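Local coordinates for Lmo0740 protein (Listeria monocytogenes, PDB 4RFA) that probably acts as a transcription regulator of the Crp family, joining a cyclic nucleotide-binding domain to a DNA-binding domain and pairing as a dimer, at residues D134-A137 / R138-A141; Y140-L143 / G144-A147. One frame throughout, in Å; residues are numbered along the deposited sequence.

Interaction 1: D134-A137 / R138-A141; sequences DVFA and RHYA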
loop_
_atom_site.group_PDB
_atom_site.type_symbol
_atom_site.label_atom_id
_atom_site.label_comp_id
_atom_site.label_asym_id
_atom_site.label_seq_id
_atom_site.Cartn_x
_atom_site.Cartn_y
_atom_site.Cartn_z
ATOM N N ASP A 134 -3.544 -1.431 8.679
ATOM C CA ASP A 134 -2.945 -2.772 8.560
ATOM C C ASP A 134 -2.669 -3.163 7.112
ATOM O O ASP A 134 -1.728 -3.884 6.851
ATOM C CB ASP A 134 -3.824 -3.829 9.227
ATOM C CG ASP A 134 -3.843 -3.686 10.735
ATOM O OD1 ASP A 134 -2.922 -3.056 11.285
ATOM O OD2 ASP A 134 -4.766 -4.213 11.376
ATOM N N VAL A 135 -3.454 -2.683 6.163
ATOM C CA VAL A 135 -3.182 -3.048 4.757
ATOM C C VAL A 135 -1.929 -2.317 4.299
ATOM O O VAL A 135 -1.072 -2.923 3.643
ATOM C CB VAL A 135 -4.341 -2.729 3.814
ATOM C CG1 VAL A 135 -3.947 -3.018 2.365
ATOM C CG2 VAL A 135 -5.483 -3.618 4.171
ATOM N N PHE A 136 -1.824 -1.048 4.671
ATOM C CA PHE A 136 -0.590 -0.287 4.467
ATOM C C PHE A 136 0.646 -0.965 4.993
ATOM O O PHE A 136 1.652 -1.072 4.281
ATOM C CB PHE A 136 -0.670 1.060 5.127
ATOM C CG PHE A 136 -1.565 2.001 4.420
ATOM C CD1 PHE A 136 -1.863 1.833 3.089
ATOM C CD2 PHE A 136 -2.103 3.065 5.084
ATOM C CE1 PHE A 136 -2.693 2.728 2.428
ATOM C CE2 PHE A 136 -2.918 3.962 4.426
ATOM C CZ PHE A 136 -3.217 3.795 3.096
ATOM N N ALA A 137 0.578 -1.404 6.241
ATOM C CA ALA A 137 1.735 -2.076 6.843
ATOM C C ALA A 137 2.092 -3.298 6.002
ATOM O O ALA A 137 3.239 -3.510 5.726
ATOM C CB ALA A 137 1.448 -2.483 8.279
ATOM N N ARG A 138 1.102 -4.069 5.529
ATOM C CA ARG A 138 1.424 -5.235 4.716
ATOM C C ARG A 138 1.988 -4.856 3.339
ATOM O O ARG A 138 2.879 -5.505 2.816
ATOM C CB ARG A 138 0.208 -6.122 4.596
ATOM C CG ARG A 138 -0.233 -6.711 5.932
ATOM C CD ARG A 138 -1.644 -7.220 5.827
ATOM N NE ARG A 138 -1.663 -8.197 4.716
ATOM C CZ ARG A 138 -2.673 -8.364 3.876
ATOM N NH1 ARG A 138 -3.753 -7.613 3.976
ATOM N NH2 ARG A 138 -2.563 -9.237 2.902
ATOM N N HIS A 139 1.527 -3.746 2.788
ATOM C CA HIS A 139 2.083 -3.215 1.558
ATOM C C HIS A 139 3.578 -2.884 1.716
ATOM O O HIS A 139 4.399 -3.238 0.884
ATOM C CB HIS A 139 1.327 -1.955 1.115
ATOM C CG HIS A 139 -0.038 -2.193 0.567
ATOM N ND1 HIS A 139 -0.882 -1.160 0.206
ATOM C CD2 HIS A 139 -0.730 -3.331 0.339
ATOM C CE1 HIS A 139 -2.007 -1.658 -0.272
ATOM N NE2 HIS A 139 -1.942 -2.973 -0.190
ATOM N N TYR A 140 3.921 -2.182 2.780
ATOM C CA TYR A 140 5.313 -1.877 3.070
ATOM C C TYR A 140 6.157 -3.102 3.222
ATOM O O TYR A 140 7.258 -3.135 2.740
ATOM C CB TYR A 140 5.408 -1.051 4.334
ATOM C CG TYR A 140 5.211 0.396 4.057
ATOM C CD1 TYR A 140 6.279 1.182 3.592
ATOM C CD2 TYR A 140 4.005 0.981 4.241
ATOM C CE1 TYR A 140 6.109 2.532 3.310
ATOM C CE2 TYR A 140 3.802 2.322 3.968
ATOM C CZ TYR A 140 4.852 3.096 3.505
ATOM O OH TYR A 140 4.649 4.421 3.256
ATOM N N ALA A 141 5.654 -4.119 3.883
ATOM C CA ALA A 141 6.440 -5.327 4.038
ATOM C C ALA A 141 6.767 -5.897 2.663
ATOM O O ALA A 141 7.925 -6.218 2.357
ATOM C CB ALA A 141 5.701 -6.328 4.906
#

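Interaction 2: Y140-L143 / G144-A147; sequences YALL and GMIA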
loop_
_atom_site.group_PDB
_atom_site.type_symbol
_atom_site.label_atom_id
_atom_site.label_comp_id
_atom_site.label_asym_id
_atom_site.label_seq_id
_atom_site.Cartn_x
_atom_site.Cartn_y
_atom_site.Cartn_z
ATOM N N TYR A 140 3.921 -2.182 2.780
ATOM C CA TYR A 140 5.313 -1.877 3.070
ATOM C C TYR A 140 6.157 -3.102 3.222
ATOM O O TYR A 140 7.258 -3.135 2.740
ATOM C CB TYR A 140 5.408 -1.051 4.334
ATOM C CG TYR A 140 5.211 0.396 4.057
ATOM C CD1 TYR A 140 6.279 1.182 3.592
ATOM C CD2 TYR A 140 4.005 0.981 4.241
ATOM C CE1 TYR A 140 6.109 2.532 3.310
ATOM C CE2 TYR A 140 3.802 2.322 3.968
ATOM C CZ TYR A 140 4.852 3.096 3.505
ATOM O OH TYR A 140 4.649 4.421 3.256
ATOM N N ALA A 141 5.654 -4.119 3.883
ATOM C CA ALA A 141 6.440 -5.327 4.038
ATOM C C ALA A 141 6.767 -5.897 2.663
ATOM O O ALA A 141 7.925 -6.218 2.357
ATOM C CB ALA A 141 5.701 -6.328 4.906
ATOM N N LEU A 142 5.783 -5.856 1.771
ATOM C CA LEU A 142 5.983 -6.357 0.432
ATOM C C LEU A 142 6.949 -5.561 -0.358
ATOM O O LEU A 142 7.738 -6.149 -1.154
ATOM C CB LEU A 142 4.677 -6.456 -0.345
ATOM C CG LEU A 142 3.880 -7.622 0.209
ATOM C CD1 LEU A 142 2.453 -7.483 -0.249
ATOM C CD2 LEU A 142 4.444 -8.921 -0.278
ATOM N N LEU A 143 6.892 -4.245 -0.210
ATOM C CA LEU A 143 7.879 -3.396 -0.909
ATOM C C LEU A 143 9.327 -3.802 -0.555
ATOM O O LEU A 143 10.259 -3.634 -1.349
ATOM C CB LEU A 143 7.647 -1.919 -0.616
ATOM C CG LEU A 143 6.346 -1.287 -1.172
ATOM C CD1 LEU A 143 6.220 0.140 -0.663
ATOM C CD2 LEU A 143 6.343 -1.257 -2.681
ATOM N N GLY A 144 9.529 -4.350 0.625
ATOM C CA GLY A 144 10.871 -4.832 0.997
ATOM C C GLY A 144 11.402 -5.958 0.114
ATOM O O GLY A 144 12.591 -6.321 0.185
HETATM N N MSE A 145 10.542 -6.498 -0.744
HETATM C CA MSE A 145 10.930 -7.592 -1.623
HETATM C C MSE A 145 11.608 -7.096 -2.872
HETATM O O MSE A 145 12.239 -7.898 -3.595
HETATM C CB MSE A 145 9.687 -8.387 -2.011
HETATM C CG MSE A 145 9.426 -9.511 -1.017
HETATM SE SE MSE A 145 8.103 -10.761 -1.771
HETATM C CE MSE A 145 8.011 -12.013 -0.254
ATOM N N ILE A 146 11.493 -5.801 -3.148
ATOM C CA ILE A 146 12.086 -5.180 -4.367
ATOM C C ILE A 146 13.591 -5.339 -4.345
ATOM O O ILE A 146 14.195 -5.240 -3.302
ATOM C CB ILE A 146 11.676 -3.700 -4.480
ATOM C CG1 ILE A 146 10.191 -3.582 -4.710
ATOM C CG2 ILE A 146 12.401 -3.000 -5.632
ATOM C CD1 ILE A 146 9.652 -2.170 -4.657
ATOM N N ALA A 147 14.184 -5.673 -5.491
ATOM C CA ALA A 147 15.644 -5.874 -5.568
ATOM C C ALA A 147 16.205 -7.055 -4.764
ATOM O O ALA A 147 17.354 -7.018 -4.345
ATOM C CB ALA A 147 16.388 -4.570 -5.173
#

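Interaction 1: D134-A137 / R138-A141
Val135 and His139, one helical turn apart, are brought together by their first torsions: CG1 of Val135 stands anti to its own nitrogen (chi1 175°), while the imidazole of His139 swings back beside its nitrogen (chi1 -73°). The two side chains therefore run alongside each other, and the methyl CG1 sits over one face of the ring, 3.2 Å from NE2 of His139. The carbonyl oxygen O of Val135 also lies over a face of that ring, offset toward its rim, 3.3 Å from CG of His139, while accepting the backbone bond from N of His139 at 2.9 Å. This i to i+4 bond is one of four that tie the two segments within helix 126-143, the long helix that in Crp-type regulators links the nucleotide-binding and DNA-binding domains and pairs with its dimer mate. In that pairing, ND1 of His139 is hydrogen-bonded to ND1 of His139 of the second subunit, and the two Phe136 rings meet. Tyr140 turns an edge to the preceding turn, CD2 of Tyr140 lying 3.1 Å from O of Phe136; its ring packs edge-to-face with His95 of the second subunit. The aliphatic part of Arg138 packs against the backbone, CG of Arg138 lying 3.3 Å from O of Asp134. A bend at chi3 (56°) then redirects the guanidinium, whose NH2 is hydrogen-bonded to O of Phe75 and whose NE forms a salt bridge with Glu164.

Interaction 2: Y140-L143 / G144-A147
Tyr140 offers its carbonyl oxygen to the backbone N-H of Gly144, the last i to i+4 bond of this run, but it is weak: O of Tyr140 and N of Gly144 are 3.3 Å apart. The same N-H is shared with Ala141, now at i+3 spacing, whose O lies 3.0 Å from N of Gly144 in a second weak bond, bent to 132° at the hydrogen. Leu142 keeps that spacing, N of Met145 reaching O of Leu142 at 2.9 Å from above the carbonyl plane. Residue 145 is selenomethionine; its CB crowds the same acceptor, 3.1 Å from O of Leu142, and the chain runs on extended, bringing SE loosely to CD2 of Leu142 at 4.4 Å and packing on Met156 and Ala157 of helix 150-165. Leu143 opens a type I beta turn closed by Ile146, with N of Ile146 3.1 Å from O of Leu143. CG1 of Ile146 is turned back beside its own nitrogen (chi1 -66°), which sets CD1 of Ile146 alongside CD2 of Leu143 at 4.0 Å. Leu142 and Leu143 also pack crosswise on Leu143 and Leu142 of the second subunit. The bonding thus passes from a single N-H divided between an i+4 and an i+3 carbonyl, both bonds weak, to two straighter i+3 bonds, so the last carbonyls of helix 126-143 stay occupied while the chain bends into the loop.

Both contacts lie on helix 126-143, overlap at Tyr140 and Ala141, and have centres about 10 Å apart. Both are partly buried and both touch the second subunit. The centre of interaction 1 is nearer the centre of the chain, about 11 Å away against 16 Å. Regular helical bonding there carries side chains whose polar ends are engaged elsewhere: with strand 72-76, with Glu164 and across the dimer. Interaction 2 occupies the end of the helix and the loop toward helix 150-165; its polar work is done by the backbone, and its side-chain contacts are largely aliphatic. Along the helix, the partners across the dimer pass from His139 and aromatic rings, with Tyr140 common to both contacts, to the leucines near its end.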